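Local coordinates for protein putative oxidoreductase yhhX (Escherichia coli K-12, PDB 3F4L) that probably works as an NADP+-dependent oxidoreductase of the Gfo/Idh/MocA family, perhaps acting on scyllo-inositol, at residues A[98-101]-A[102-106]; A[322-325]-A[326-330]. All blocks are in the same frame, centred on the assembly; numbering follows the deposited sequence.

Contact 1 of 2, residues A[98-101]-A[102-106]; sequences FTPT and LAQAK
Thr-101 caps helix 102-115 by accepting from Gln-104 N, an N-cap in the family's NAD-binding Rossmann fold, and the segment is a worked example of how a loop hands over to a helix. Leu-102 points away from the loop, and its side chain touches Leu-323 of helix 319-331. Ala-103 only brushes the cap, its CB near Thr-101 OG1. Gln-104 completes the cap: its N gives the capping bond to Thr-101 OG1 (3.2 Å, 169° at the hydrogen), for which that hydroxyl sits between the backbone N and the carbonyl carbon (chi1 75°). The same hydroxyl makes a weak bond, 3.4 Å, to Gln-104 OE1. Extended beyond CG, the side chain of Gln-104 crosses Pro-100 at about a right angle and brings OE1 3.1 Å from Pro-100 CD. Ala-105 closes the turn. Its CB rests against the edge of the Phe-98 ring, 3.9 Å from CD2, and lies 3.3 Å from Thr-99 OG1. Its N is bonded to Thr-101 O at 3.1 Å. That carbonyl oxygen is gripped twice, because Thr-99 OG1 donates to it at 2.7 Å from the opposite face of the carbonyl plane.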
loop_
_atom_site.group_PDB
_atom_site.type_symbol
_atom_site.label_atom_id
_atom_site.label_comp_id
_atom_site.label_asym_id
_atom_site.label_seq_id
_atom_site.Cartn_x
_atom_site.Cartn_y
_atom_site.Cartn_z
ATOM N N PHE A 98 22.549 1.629 -15.260
ATOM C CA PHE A 98 22.897 1.818 -16.670
ATOM C C PHE A 98 23.899 2.958 -16.834
ATOM O O PHE A 98 24.976 2.786 -17.406
ATOM C CB PHE A 98 21.629 2.118 -17.469
ATOM C CG PHE A 98 21.803 1.989 -18.949
ATOM C CD1 PHE A 98 22.306 0.813 -19.500
ATOM C CD2 PHE A 98 21.466 3.036 -19.792
ATOM C CE1 PHE A 98 22.472 0.680 -20.877
ATOM C CE2 PHE A 98 21.628 2.916 -21.178
ATOM C CZ PHE A 98 22.131 1.733 -21.717
ATOM N N THR A 99 23.526 4.125 -16.323
ATOM C CA THR A 99 24.372 5.315 -16.367
ATOM C C THR A 99 24.039 6.134 -15.140
ATOM O O THR A 99 23.004 5.917 -14.506
ATOM C CB THR A 99 24.104 6.199 -17.613
ATOM O OG1 THR A 99 22.698 6.458 -17.730
ATOM C CG2 THR A 99 24.613 5.518 -18.873
ATOM N N PRO A 100 24.918 7.077 -14.774
ATOM C CA PRO A 100 24.628 7.891 -13.594
ATOM C C PRO A 100 23.463 8.837 -13.847
ATOM O O PRO A 100 22.738 9.201 -12.915
ATOM C CB PRO A 100 25.936 8.658 -13.366
ATOM C CG PRO A 100 26.983 7.743 -13.959
ATOM C CD PRO A 100 26.303 7.293 -15.231
ATOM N N THR A 101 23.279 9.224 -15.107
ATOM C CA THR A 101 22.224 10.166 -15.464
ATOM C C THR A 101 21.435 9.857 -16.730
ATOM O O THR A 101 21.845 9.051 -17.570
ATOM C CB THR A 101 22.797 11.582 -15.626
ATOM O OG1 THR A 101 23.508 11.670 -16.869
ATOM C CG2 THR A 101 23.749 11.894 -14.493
ATOM N N LEU A 102 20.307 10.547 -16.867
ATOM C CA LEU A 102 19.414 10.395 -18.008
ATOM C C LEU A 102 20.101 10.835 -19.305
ATOM O O LEU A 102 20.010 10.158 -20.333
ATOM C CB LEU A 102 18.148 11.218 -17.755
ATOM C CG LEU A 102 16.934 11.105 -18.679
ATOM C CD1 LEU A 102 16.474 9.659 -18.770
ATOM C CD2 LEU A 102 15.812 11.995 -18.134
ATOM N N ALA A 103 20.795 11.968 -19.253
ATOM C CA ALA A 103 21.498 12.477 -20.427
ATOM C C ALA A 103 22.548 11.472 -20.929
ATOM O O ALA A 103 22.621 11.191 -22.126
ATOM C CB ALA A 103 22.160 13.821 -20.097
ATOM N N GLN A 104 23.359 10.928 -20.024
ATOM C CA GLN A 104 24.370 9.954 -20.430
ATOM C C GLN A 104 23.720 8.733 -21.068
ATOM O O GLN A 104 24.250 8.172 -22.028
ATOM C CB GLN A 104 25.216 9.512 -19.235
ATOM C CG GLN A 104 26.257 10.523 -18.820
ATOM C CD GLN A 104 27.004 10.103 -17.577
ATOM O OE1 GLN A 104 26.461 10.132 -16.470
ATOM N NE2 GLN A 104 28.255 9.700 -17.748
ATOM N N ALA A 105 22.579 8.317 -20.527
ATOM C CA ALA A 105 21.863 7.171 -21.071
ATOM C C ALA A 105 21.450 7.509 -22.498
ATOM O O ALA A 105 21.647 6.722 -23.422
ATOM C CB ALA A 105 20.633 6.870 -20.232
ATOM N N LYS A 106 20.886 8.698 -22.672
ATOM C CA LYS A 106 20.449 9.128 -23.991
ATOM C C LYS A 106 21.624 9.179 -24.955
ATOM O O LYS A 106 21.473 8.877 -26.134
ATOM C CB LYS A 106 19.769 10.497 -23.901
ATOM C CG LYS A 106 18.462 10.462 -23.120
ATOM C CD LYS A 106 17.716 11.790 -23.175
ATOM C CE LYS A 106 16.361 11.649 -22.509
ATOM N NZ LYS A 106 15.645 12.939 -22.341
#

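Contact 2 of 2, residues A[322-325]-A[326-330]; sequences VLTN and LEILE
Leu-326 lies one turn beyond Val-322 on helix 319-331, and its side chain runs back over the preceding turn. CB stands 3.8 Å from Val-322 O, the acceptor that already takes the backbone bond from Leu-326 N. CG stays beside the backbone N (chi1 -81°), which keeps the branch point over the same carbonyl. Of the two methyls, CD1 comes closer, 3.2 Å from Val-322 O, and also meets Val-322 CG1 at 4.2 Å, while CD2 faces helix 102-115. Replaced by an alanine, Leu-326 would lose both methyls, which would probably leave Val-322 CG1 without its neighbour and open a gap facing helix 102-115. The same i to i+4 spacing, set by the helix's N-H to O=C bonds, brings together another pair: Thr-324 and Ile-328 lie side by side, pointing the same way, with Thr-324 CG2 against Ile-328 CD1 at 3.6 Å. With OG1 beside the backbone N (chi1 -66°) and CG2 anti to it, Thr-324 OG1 bonds Ser-320 O and Arg-189 NE. Farther along, Leu-329 places its CG 3.4 Å from Asn-325 O, which accepts a bond from Leu-329 N. The helix is thus packed on several flanks: Leu-326 and Leu-323 touch helix 102-115, Ile-328 and Leu-329 meet Met-180 of helix 171-187, and Ile-328 O is hydrogen-bonded to Tyr-195 OH on strand 192-198.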
loop_
_atom_site.group_PDB
_atom_site.type_symbol
_atom_site.label_atom_id
_atom_site.label_comp_id
_atom_site.label_asym_id
_atom_site.label_seq_id
_atom_site.Cartn_x
_atom_site.Cartn_y
_atom_site.Cartn_z
ATOM N N VAL A 322 14.000 2.140 -20.418
ATOM C CA VAL A 322 15.215 2.475 -19.694
ATOM C C VAL A 322 15.204 3.946 -19.300
ATOM O O VAL A 322 15.499 4.286 -18.162
ATOM C CB VAL A 322 16.470 2.173 -20.547
ATOM C CG1 VAL A 322 17.725 2.518 -19.778
ATOM C CG2 VAL A 322 16.476 0.711 -20.935
ATOM N N LEU A 323 14.846 4.819 -20.240
ATOM C CA LEU A 323 14.816 6.252 -19.964
ATOM C C LEU A 323 13.743 6.611 -18.930
ATOM O O LEU A 323 13.942 7.499 -18.098
ATOM C CB LEU A 323 14.578 7.029 -21.262
ATOM C CG LEU A 323 15.704 6.930 -22.304
ATOM C CD1 LEU A 323 15.321 7.681 -23.574
ATOM C CD2 LEU A 323 16.977 7.495 -21.717
ATOM N N THR A 324 12.604 5.926 -18.986
ATOM C CA THR A 324 11.537 6.208 -18.035
ATOM C C THR A 324 12.000 5.822 -16.623
ATOM O O THR A 324 11.738 6.537 -15.657
ATOM C CB THR A 324 10.241 5.445 -18.399
ATOM O OG1 THR A 324 9.727 5.933 -19.648
ATOM C CG2 THR A 324 9.197 5.638 -17.324
ATOM N N ASN A 325 12.709 4.702 -16.511
ATOM C CA ASN A 325 13.205 4.239 -15.212
ATOM C C ASN A 325 14.172 5.261 -14.600
ATOM O O ASN A 325 13.999 5.693 -13.455
ATOM C CB ASN A 325 13.901 2.882 -15.386
ATOM C CG ASN A 325 14.026 2.113 -14.090
ATOM O OD1 ASN A 325 13.742 0.911 -14.043
ATOM N ND2 ASN A 325 14.465 2.785 -13.035
ATOM N N LEU A 326 15.188 5.647 -15.363
ATOM C CA LEU A 326 16.170 6.620 -14.895
ATOM C C LEU A 326 15.532 7.952 -14.506
ATOM O O LEU A 326 15.909 8.561 -13.502
ATOM C CB LEU A 326 17.226 6.864 -15.975
ATOM C CG LEU A 326 18.370 5.849 -16.103
ATOM C CD1 LEU A 326 17.833 4.421 -16.017
ATOM C CD2 LEU A 326 19.085 6.087 -17.441
ATOM N N GLU A 327 14.575 8.410 -15.305
ATOM C CA GLU A 327 13.909 9.680 -15.024
ATOM C C GLU A 327 13.111 9.609 -13.721
ATOM O O GLU A 327 13.175 10.521 -12.891
ATOM C CB GLU A 327 12.981 10.055 -16.180
ATOM C CG GLU A 327 12.344 11.413 -16.042
ATOM C CD GLU A 327 11.429 11.742 -17.202
ATOM O OE1 GLU A 327 11.841 11.553 -18.366
ATOM O OE2 GLU A 327 10.295 12.201 -16.953
ATOM N N ILE A 328 12.366 8.520 -13.542
ATOM C CA ILE A 328 11.571 8.341 -12.331
ATOM C C ILE A 328 12.475 8.322 -11.094
ATOM O O ILE A 328 12.183 8.970 -10.094
ATOM C CB ILE A 328 10.725 7.038 -12.401
ATOM C CG1 ILE A 328 9.625 7.200 -13.471
ATOM C CG2 ILE A 328 10.083 6.758 -11.038
ATOM C CD1 ILE A 328 8.792 5.936 -13.758
ATOM N N LEU A 329 13.583 7.590 -11.165
ATOM C CA LEU A 329 14.504 7.533 -10.040
ATOM C C LEU A 329 15.055 8.925 -9.700
ATOM O O LEU A 329 15.052 9.337 -8.534
ATOM C CB LEU A 329 15.660 6.570 -10.354
ATOM C CG LEU A 329 15.288 5.082 -10.356
ATOM C CD1 LEU A 329 16.465 4.237 -10.820
ATOM C CD2 LEU A 329 14.860 4.678 -8.941
ATOM N N GLU A 330 15.503 9.653 -10.718
ATOM C CA GLU A 330 16.059 10.991 -10.513
ATOM C C GLU A 330 15.063 11.956 -9.899
ATOM O O GLU A 330 15.372 12.646 -8.932
ATOM C CB GLU A 330 16.551 11.594 -11.838
ATOM C CG GLU A 330 17.653 10.818 -12.540
ATOM C CD GLU A 330 18.286 11.611 -13.678
ATOM O OE1 GLU A 330 17.536 12.174 -14.509
ATOM O OE2 GLU A 330 19.537 11.667 -13.741
#

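How the contacts relate
Contact 1 precedes contact 2 along the chain, and they belong to different parts of the protein: the first to the NAD-binding Rossmann fold, the second to the C-terminal alpha/beta region. Their centres are about 9 Å apart, because helix 319-331 lies against the start of helix 102-115. Packing at the junction includes Ala-105 CB against Leu-326 CD2 at 3.3 Å and Leu-102 CD1 at 3.4 Å from Leu-323 O. A weak hydrogen bond from Leu-102 N to Glu-330 OE2 adds a polar tie beside the Thr-101 cap. Together they illustrate how one helix of the C-terminal part can join the two parts of the protein.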